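Local coordinates for protein alpha-Amylase (Thermotoga maritima, PDB 2B5D) that is an alpha-amylase of glycosyl hydrolase family 57 with a largely helical C-terminal region, at residues 429-432 against 433-437; 440-443 against 444-447; 484-487 against 488-492. One frame throughout, in Å; residues are numbered along the deposited sequence.

Contact 1 (429-432 against 433-437); sequences RMID and LSKKY
Ser434 has OG set between its backbone N and its carbonyl carbon, chi1 66°, and this turns the hydroxyl back onto Ile431 O one turn earlier. Ser434 OG donates to Ile431 O at 2.7 Å, the hydroxyl tilted 19° from the carbonyl plane. Lys435 N donates to Ile431 O at 3.1 Å. Two donors therefore grip Ile431 O, and the buried serine hydroxyl is satisfied within its own helix.

Ile431 and Lys435 lie side by side and point the same way. The lysine chain is extended beyond CG, and Lys435 NZ ends 3.7 Å from Ile431 CG2. Leu433 folds back over the preceding turn, with Leu433 CG 3.3 Å from Arg429 O. Its backbone N donates to that same Arg429 O.

Near the helix end, Lys436 N bonds to Asp432 O at 2.9 Å. Tyr437 then leaves helical geometry. Leu433 packs on Tyr492 and Leu495 of helix 473-496, while Ser434 meets Phe520 and Met523. The pattern is that of the last turns of an alpha helix, with a serine hydroxyl bonded to the carbonyl three residues back.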
loop_
_atom_site.group_PDB
_atom_site.type_symbol
_atom_site.label_atom_id
_atom_site.label_comp_id
_atom_site.label_asym_id
_atom_site.label_seq_id
_atom_site.Cartn_x
_atom_site.Cartn_y
_atom_site.Cartn_z
ATOM N N ARG A 429 -3.922 -10.291 -31.676
ATOM C CA ARG A 429 -5.269 -9.874 -32.052
ATOM C C ARG A 429 -5.234 -8.678 -32.958
ATOM O O ARG A 429 -6.021 -8.585 -33.877
ATOM C CB ARG A 429 -6.147 -9.528 -30.831
ATOM C CG ARG A 429 -7.001 -10.668 -30.338
ATOM C CD ARG A 429 -6.609 -11.102 -28.929
ATOM N NE ARG A 429 -7.167 -10.231 -27.886
ATOM C CZ ARG A 429 -7.856 -10.667 -26.823
ATOM N NH1 ARG A 429 -8.314 -9.795 -25.929
ATOM N NH2 ARG A 429 -8.072 -11.972 -26.636
ATOM N N MET A 430 -4.360 -7.722 -32.661
ATOM C CA MET A 430 -4.268 -6.489 -33.472
ATOM C C MET A 430 -3.952 -6.775 -34.950
ATOM O O MET A 430 -4.400 -6.033 -35.845
ATOM C CB MET A 430 -3.199 -5.559 -32.903
ATOM C CG MET A 430 -3.125 -4.209 -33.599
ATOM S SD MET A 430 -4.579 -3.199 -33.178
ATOM C CE MET A 430 -4.967 -2.319 -34.672
ATOM N N ILE A 431 -3.179 -7.844 -35.177
ATOM C CA ILE A 431 -2.677 -8.194 -36.495
ATOM C C ILE A 431 -3.805 -8.847 -37.278
ATOM O O ILE A 431 -4.119 -8.395 -38.375
ATOM C CB ILE A 431 -1.414 -9.105 -36.443
ATOM C CG1 ILE A 431 -0.178 -8.311 -35.999
ATOM C CG2 ILE A 431 -1.106 -9.657 -37.820
ATOM C CD1 ILE A 431 0.867 -9.164 -35.334
ATOM N N ASP A 432 -4.405 -9.896 -36.699
ATOM C CA ASP A 432 -5.677 -10.474 -37.160
ATOM C C ASP A 432 -6.681 -9.444 -37.610
ATOM O O ASP A 432 -7.110 -9.460 -38.740
ATOM C CB ASP A 432 -6.318 -11.291 -36.061
ATOM C CG ASP A 432 -5.590 -12.566 -35.806
ATOM O OD1 ASP A 432 -4.501 -12.737 -36.368
ATOM O OD2 ASP A 432 -6.083 -13.406 -35.036
ATOM N N LEU A 433 -7.060 -8.539 -36.733
ATOM C CA LEU A 433 -8.092 -7.600 -37.094
ATOM C C LEU A 433 -7.677 -6.600 -38.165
ATOM O O LEU A 433 -8.524 -6.067 -38.917
ATOM C CB LEU A 433 -8.588 -6.889 -35.827
ATOM C CG LEU A 433 -9.100 -7.730 -34.627
ATOM C CD1 LEU A 433 -9.470 -6.825 -33.486
ATOM C CD2 LEU A 433 -10.284 -8.576 -34.999
ATOM N N SER A 434 -6.381 -6.285 -38.231
ATOM C CA SER A 434 -5.947 -5.291 -39.210
ATOM C C SER A 434 -6.024 -5.903 -40.619
ATOM O O SER A 434 -6.289 -5.190 -41.574
ATOM C CB SER A 434 -4.530 -4.767 -38.927
ATOM O OG SER A 434 -3.606 -5.836 -39.104
ATOM N N LYS A 435 -5.774 -7.202 -40.703
ATOM C CA LYS A 435 -5.858 -7.949 -41.945
ATOM C C LYS A 435 -7.342 -8.178 -42.294
ATOM O O LYS A 435 -7.780 -7.854 -43.401
ATOM C CB LYS A 435 -5.135 -9.297 -41.818
ATOM C CG LYS A 435 -3.600 -9.222 -41.895
ATOM C CD LYS A 435 -2.958 -10.582 -41.631
ATOM C CE LYS A 435 -1.427 -10.485 -41.583
ATOM N NZ LYS A 435 -0.820 -11.711 -40.864
ATOM N N LYS A 436 -8.112 -8.710 -41.334
ATOM C CA LYS A 436 -9.565 -8.845 -41.470
ATOM C C LYS A 436 -10.281 -7.570 -41.950
ATOM O O LYS A 436 -11.168 -7.646 -42.801
ATOM C CB LYS A 436 -10.163 -9.409 -40.175
ATOM C CG LYS A 436 -11.671 -9.630 -40.196
ATOM C CD LYS A 436 -12.148 -10.321 -38.915
ATOM C CE LYS A 436 -13.647 -10.672 -38.984
ATOM N NZ LYS A 436 -14.535 -9.577 -38.465
ATOM N N TYR A 437 -9.894 -6.397 -41.477
ATOM C CA TYR A 437 -10.597 -5.175 -41.892
ATOM C C TYR A 437 -9.757 -4.313 -42.792
ATOM O O TYR A 437 -10.016 -3.111 -42.928
ATOM C CB TYR A 437 -11.073 -4.345 -40.681
ATOM C CG TYR A 437 -12.150 -5.021 -39.830
ATOM C CD1 TYR A 437 -13.508 -4.801 -40.085
ATOM C CD2 TYR A 437 -11.794 -5.904 -38.790
ATOM C CE1 TYR A 437 -14.496 -5.427 -39.309
ATOM C CE2 TYR A 437 -12.752 -6.529 -38.013
ATOM C CZ TYR A 437 -14.105 -6.293 -38.279
ATOM O OH TYR A 437 -15.045 -6.917 -37.497
#

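Contact 2 (440-443 against 444-447); sequences SSDP and LVER
Asp442 and Leu444 run side by side and point the same way, whereas Asp442 and Val445 cross at about a right angle. The carboxylate so turned lies by the start of helix 443-458. Asp442 has CG anti to its backbone N, chi1 -175°, which carries the carboxylate forward to the first turn. Asp442 OD2 accepts from Leu444 N at 3.2 Å. The donor comes from above the carboxylate plane, 48° out of it. Asp442 OD2 also lies 3.6 Å from Leu444 CB.

The other oxygen, Asp442 OD1, rests against the valine. Asp442 OD1 is 3.4 Å from Val445 CG2, the branch that stands beside the valine backbone N. The second branch, Val445 CG1, packs on Tyr437, with Ser440 OG a looser 4.3 Å from Val445 CG1. Ser440 OG in turn accepts from Asp442 N at 3.1 Å, which makes an ST turn that includes the aspartate's N-H.

The helix begins with its own backbone bonds. Glu446 N donates to Asp442 O, and Arg447 N to Pro443 O. Arg447 lays its aliphatic part over that proline carbonyl, with Arg447 CG 3.2 Å from Pro443 O. The charged ends go elsewhere: Arg447 forms a salt bridge with Glu509, and Glu446 forms one with Arg521. Leu444 packs on Leu505 of helix 502-511. Asp442 is thus a helix N-cap, with a proline in the first turn, and an ST turn from Ser440 ends on it in the loop from helix 418-436.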
loop_
_atom_site.group_PDB
_atom_site.type_symbol
_atom_site.label_atom_id
_atom_site.label_comp_id
_atom_site.label_asym_id
_atom_site.label_seq_id
_atom_site.Cartn_x
_atom_site.Cartn_y
_atom_site.Cartn_z
ATOM N N SER A 440 -12.091 -2.763 -45.333
ATOM C CA SER A 440 -13.213 -2.013 -44.767
ATOM C C SER A 440 -13.210 -0.530 -45.162
ATOM O O SER A 440 -12.162 0.091 -45.296
ATOM C CB SER A 440 -13.227 -2.157 -43.238
ATOM O OG SER A 440 -14.078 -1.199 -42.613
ATOM N N SER A 441 -14.400 0.029 -45.364
ATOM C CA SER A 441 -14.539 1.483 -45.529
ATOM C C SER A 441 -15.409 2.084 -44.401
ATOM O O SER A 441 -15.761 3.270 -44.437
ATOM C CB SER A 441 -15.130 1.809 -46.907
ATOM O OG SER A 441 -16.478 1.337 -46.961
ATOM N N ASP A 442 -15.729 1.257 -43.402
ATOM C CA ASP A 442 -16.497 1.687 -42.223
ATOM C C ASP A 442 -15.630 2.574 -41.276
ATOM O O ASP A 442 -14.718 2.066 -40.624
ATOM C CB ASP A 442 -17.013 0.439 -41.511
ATOM C CG ASP A 442 -17.927 0.750 -40.333
ATOM O OD1 ASP A 442 -18.440 -0.223 -39.753
ATOM O OD2 ASP A 442 -18.123 1.939 -39.978
ATOM N N PRO A 443 -15.924 3.894 -41.197
ATOM C CA PRO A 443 -15.037 4.827 -40.479
ATOM C C PRO A 443 -15.129 4.714 -38.955
ATOM O O PRO A 443 -14.329 5.343 -38.224
ATOM C CB PRO A 443 -15.514 6.217 -40.934
ATOM C CG PRO A 443 -16.957 6.014 -41.382
ATOM C CD PRO A 443 -17.115 4.566 -41.764
ATOM N N LEU A 444 -16.105 3.940 -38.485
ATOM C CA LEU A 444 -16.273 3.692 -37.057
ATOM C C LEU A 444 -15.336 2.563 -36.656
ATOM O O LEU A 444 -14.613 2.701 -35.690
ATOM C CB LEU A 444 -17.706 3.308 -36.707
ATOM C CG LEU A 444 -18.353 3.902 -35.440
ATOM C CD1 LEU A 444 -19.295 2.870 -34.791
ATOM C CD2 LEU A 444 -17.373 4.479 -34.389
ATOM N N VAL A 445 -15.364 1.462 -37.409
ATOM C CA VAL A 445 -14.452 0.332 -37.216
ATOM C C VAL A 445 -12.982 0.768 -37.292
ATOM O O VAL A 445 -12.128 0.247 -36.571
ATOM C CB VAL A 445 -14.717 -0.756 -38.259
ATOM C CG1 VAL A 445 -13.551 -1.693 -38.384
ATOM C CG2 VAL A 445 -15.965 -1.548 -37.886
ATOM N N GLU A 446 -12.735 1.752 -38.147
ATOM C CA GLU A 446 -11.431 2.280 -38.420
ATOM C C GLU A 446 -10.944 3.114 -37.244
ATOM O O GLU A 446 -9.828 2.913 -36.773
ATOM C CB GLU A 446 -11.458 3.123 -39.697
ATOM C CG GLU A 446 -10.102 3.170 -40.417
ATOM C CD GLU A 446 -9.877 4.451 -41.224
ATOM O OE1 GLU A 446 -10.681 5.397 -41.076
ATOM O OE2 GLU A 446 -8.877 4.522 -41.978
ATOM N N ARG A 447 -11.777 4.052 -36.794
ATOM C CA ARG A 447 -11.554 4.761 -35.534
ATOM C C ARG A 447 -11.264 3.813 -34.342
ATOM O O ARG A 447 -10.367 4.074 -33.520
ATOM C CB ARG A 447 -12.713 5.684 -35.256
ATOM C CG ARG A 447 -12.659 6.955 -36.082
ATOM C CD ARG A 447 -13.946 7.796 -35.885
ATOM N NE ARG A 447 -14.106 8.232 -34.497
ATOM C CZ ARG A 447 -15.268 8.379 -33.864
ATOM N NH1 ARG A 447 -16.410 8.110 -34.477
ATOM N NH2 ARG A 447 -15.282 8.784 -32.598
#

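Contact 3 (484-487 against 488-492); sequences HIKR and FLNLY
Lys486 and Asn490 meet one turn apart in a local, mostly buried contact within helix 473-496, where neighbouring helices and a second subunit pack against it. Their chains pass each other at a slant. Lys486 has CG anti to its backbone N, chi1 -180°, and bends at chi2 and chi4, which curls NZ round to Asn490 OD1. That bond is weak, at 3.5 Å from Lys486 NZ to Asn490 OD1. The stronger partner of Lys486 NZ is the backbone O of His23 of the second subunit. Asn490 ND2 is hydrogen-bonded to Tyr508 OH, which holds the amide from its other end. Asn490 CG sits 3.4 Å from Lys486 O.

On another side, Ile485 and Leu489 lie alongside each other and point the same way. Ile485 CG2 touches Leu489 CD1 at 3.8 Å, an apolar pair. Leu489 CG, beside its own backbone N, lies 3.3 Å from Ile485 O.

The backbone is a regular alpha helix, part of the helical C-terminal region of this family 57 protein. Phe488 N, Leu489 N, Asn490 N and Leu491 N donate to the carbonyls of His484, Ile485, Lys486 and Arg487 respectively. The straightest is Asn490 N to Lys486 O, 3.0 Å with an N-H...O angle of 166°.

Leu491 closes over the previous turn, with Leu491 CG 3.4 Å from Arg487 O. Arg487 extends from CG to NE and makes a salt bridge with Asp512 through NH1. Phe488 packs between helices, on Met426 of helix 418-436 and Met452 of helix 443-458.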
loop_
_atom_site.group_PDB
_atom_site.type_symbol
_atom_site.label_atom_id
_atom_site.label_comp_id
_atom_site.label_asym_id
_atom_site.label_seq_id
_atom_site.Cartn_x
_atom_site.Cartn_y
_atom_site.Cartn_z
ATOM N N HIS A 484 -3.779 1.092 -20.258
ATOM C CA HIS A 484 -3.821 0.895 -21.703
ATOM C C HIS A 484 -4.172 -0.524 -22.130
ATOM O O HIS A 484 -4.866 -0.694 -23.120
ATOM C CB HIS A 484 -2.516 1.412 -22.324
ATOM C CG HIS A 484 -2.338 2.876 -22.114
ATOM N ND1 HIS A 484 -1.323 3.404 -21.342
ATOM C CD2 HIS A 484 -3.103 3.919 -22.486
ATOM C CE1 HIS A 484 -1.435 4.724 -21.303
ATOM N NE2 HIS A 484 -2.506 5.063 -22.000
ATOM N N ILE A 485 -3.747 -1.534 -21.382
ATOM C CA ILE A 485 -4.184 -2.854 -21.720
ATOM C C ILE A 485 -5.718 -2.928 -21.671
ATOM O O ILE A 485 -6.359 -3.389 -22.624
ATOM C CB ILE A 485 -3.549 -3.918 -20.803
ATOM C CG1 ILE A 485 -2.081 -4.126 -21.177
ATOM C CG2 ILE A 485 -4.284 -5.261 -20.936
ATOM C CD1 ILE A 485 -1.271 -4.877 -20.105
ATOM N N LYS A 486 -6.297 -2.446 -20.563
ATOM C CA LYS A 486 -7.728 -2.477 -20.305
ATOM C C LYS A 486 -8.511 -1.698 -21.355
ATOM O O LYS A 486 -9.528 -2.184 -21.833
ATOM C CB LYS A 486 -8.039 -1.927 -18.898
ATOM C CG LYS A 486 -9.553 -1.934 -18.551
ATOM C CD LYS A 486 -9.951 -3.141 -17.638
ATOM C CE LYS A 486 -11.374 -3.003 -16.950
ATOM N NZ LYS A 486 -12.538 -3.261 -17.898
ATOM N N ARG A 487 -8.045 -0.493 -21.694
ATOM C CA ARG A 487 -8.679 0.271 -22.738
ATOM C C ARG A 487 -8.698 -0.505 -24.072
ATOM O O ARG A 487 -9.719 -0.524 -24.790
ATOM C CB ARG A 487 -7.985 1.634 -22.876
ATOM C CG ARG A 487 -8.194 2.527 -21.670
ATOM C CD ARG A 487 -7.706 3.951 -21.882
ATOM N NE ARG A 487 -8.059 4.788 -20.715
ATOM C CZ ARG A 487 -7.388 5.863 -20.277
ATOM N NH1 ARG A 487 -6.255 6.266 -20.876
ATOM N NH2 ARG A 487 -7.838 6.549 -19.211
ATOM N N PHE A 488 -7.586 -1.183 -24.390
ATOM C CA PHE A 488 -7.506 -1.967 -25.617
ATOM C C PHE A 488 -8.522 -3.111 -25.596
ATOM O O PHE A 488 -9.193 -3.373 -26.611
ATOM C CB PHE A 488 -6.073 -2.501 -25.844
ATOM C CG PHE A 488 -5.932 -3.440 -27.032
ATOM C CD1 PHE A 488 -5.333 -2.998 -28.225
ATOM C CD2 PHE A 488 -6.358 -4.753 -26.945
ATOM C CE1 PHE A 488 -5.187 -3.847 -29.317
ATOM C CE2 PHE A 488 -6.220 -5.619 -28.027
ATOM C CZ PHE A 488 -5.629 -5.162 -29.228
ATOM N N LEU A 489 -8.625 -3.808 -24.466
ATOM C CA LEU A 489 -9.533 -4.943 -24.387
ATOM C C LEU A 489 -11.018 -4.539 -24.463
ATOM O O LEU A 489 -11.844 -5.262 -25.037
ATOM C CB LEU A 489 -9.300 -5.723 -23.115
ATOM C CG LEU A 489 -7.930 -6.320 -22.889
ATOM C CD1 LEU A 489 -7.781 -6.724 -21.412
ATOM C CD2 LEU A 489 -7.707 -7.523 -23.779
ATOM N N ASN A 490 -11.344 -3.396 -23.869
ATOM C CA ASN A 490 -12.659 -2.817 -24.009
ATOM C C ASN A 490 -13.005 -2.593 -25.451
ATOM O O ASN A 490 -14.084 -2.968 -25.883
ATOM C CB ASN A 490 -12.793 -1.497 -23.244
ATOM C CG ASN A 490 -12.874 -1.702 -21.750
ATOM O OD1 ASN A 490 -13.119 -2.812 -21.269
ATOM N ND2 ASN A 490 -12.620 -0.639 -21.005
ATOM N N LEU A 491 -12.112 -1.972 -26.209
ATOM C CA LEU A 491 -12.427 -1.748 -27.620
ATOM C C LEU A 491 -12.511 -3.066 -28.384
ATOM O O LEU A 491 -13.339 -3.229 -29.277
ATOM C CB LEU A 491 -11.433 -0.810 -28.270
ATOM C CG LEU A 491 -11.281 0.552 -27.643
ATOM C CD1 LEU A 491 -9.853 1.039 -27.895
ATOM C CD2 LEU A 491 -12.299 1.512 -28.188
ATOM N N TYR A 492 -11.653 -4.007 -28.028
ATOM C CA TYR A 492 -11.622 -5.283 -28.705
ATOM C C TYR A 492 -12.973 -5.946 -28.546
ATOM O O TYR A 492 -13.542 -6.463 -29.528
ATOM C CB TYR A 492 -10.514 -6.171 -28.138
ATOM C CG TYR A 492 -10.514 -7.561 -28.692
ATOM C CD1 TYR A 492 -10.013 -7.818 -29.975
ATOM C CD2 TYR A 492 -11.033 -8.639 -27.955
ATOM C CE1 TYR A 492 -10.016 -9.107 -30.508
ATOM C CE2 TYR A 492 -11.054 -9.931 -28.478
ATOM C CZ TYR A 492 -10.543 -10.159 -29.764
ATOM O OH TYR A 492 -10.534 -11.439 -30.305
#

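In the fold
All three contacts lie in the helical C-terminal region, on the same side of the chain's centre. Contact 1 ends helix 418-436 and contact 2 starts helix 443-458; their centres are about 13 Å apart. They touch where Tyr437 CD1 meets Val445 CG1 at 3.5 Å. Contact 3 lies on helix 473-496, its centre about 15 Å from that of contact 1. Arg429 bridges these two by a cation-pi interaction with Tyr492, and Met430 SD comes 4.0 Å from Phe488 CE1. Contacts 2 and 3 do not touch; their nearest atoms are about 6 Å apart. Of the three, contact 3 reaches the second subunit.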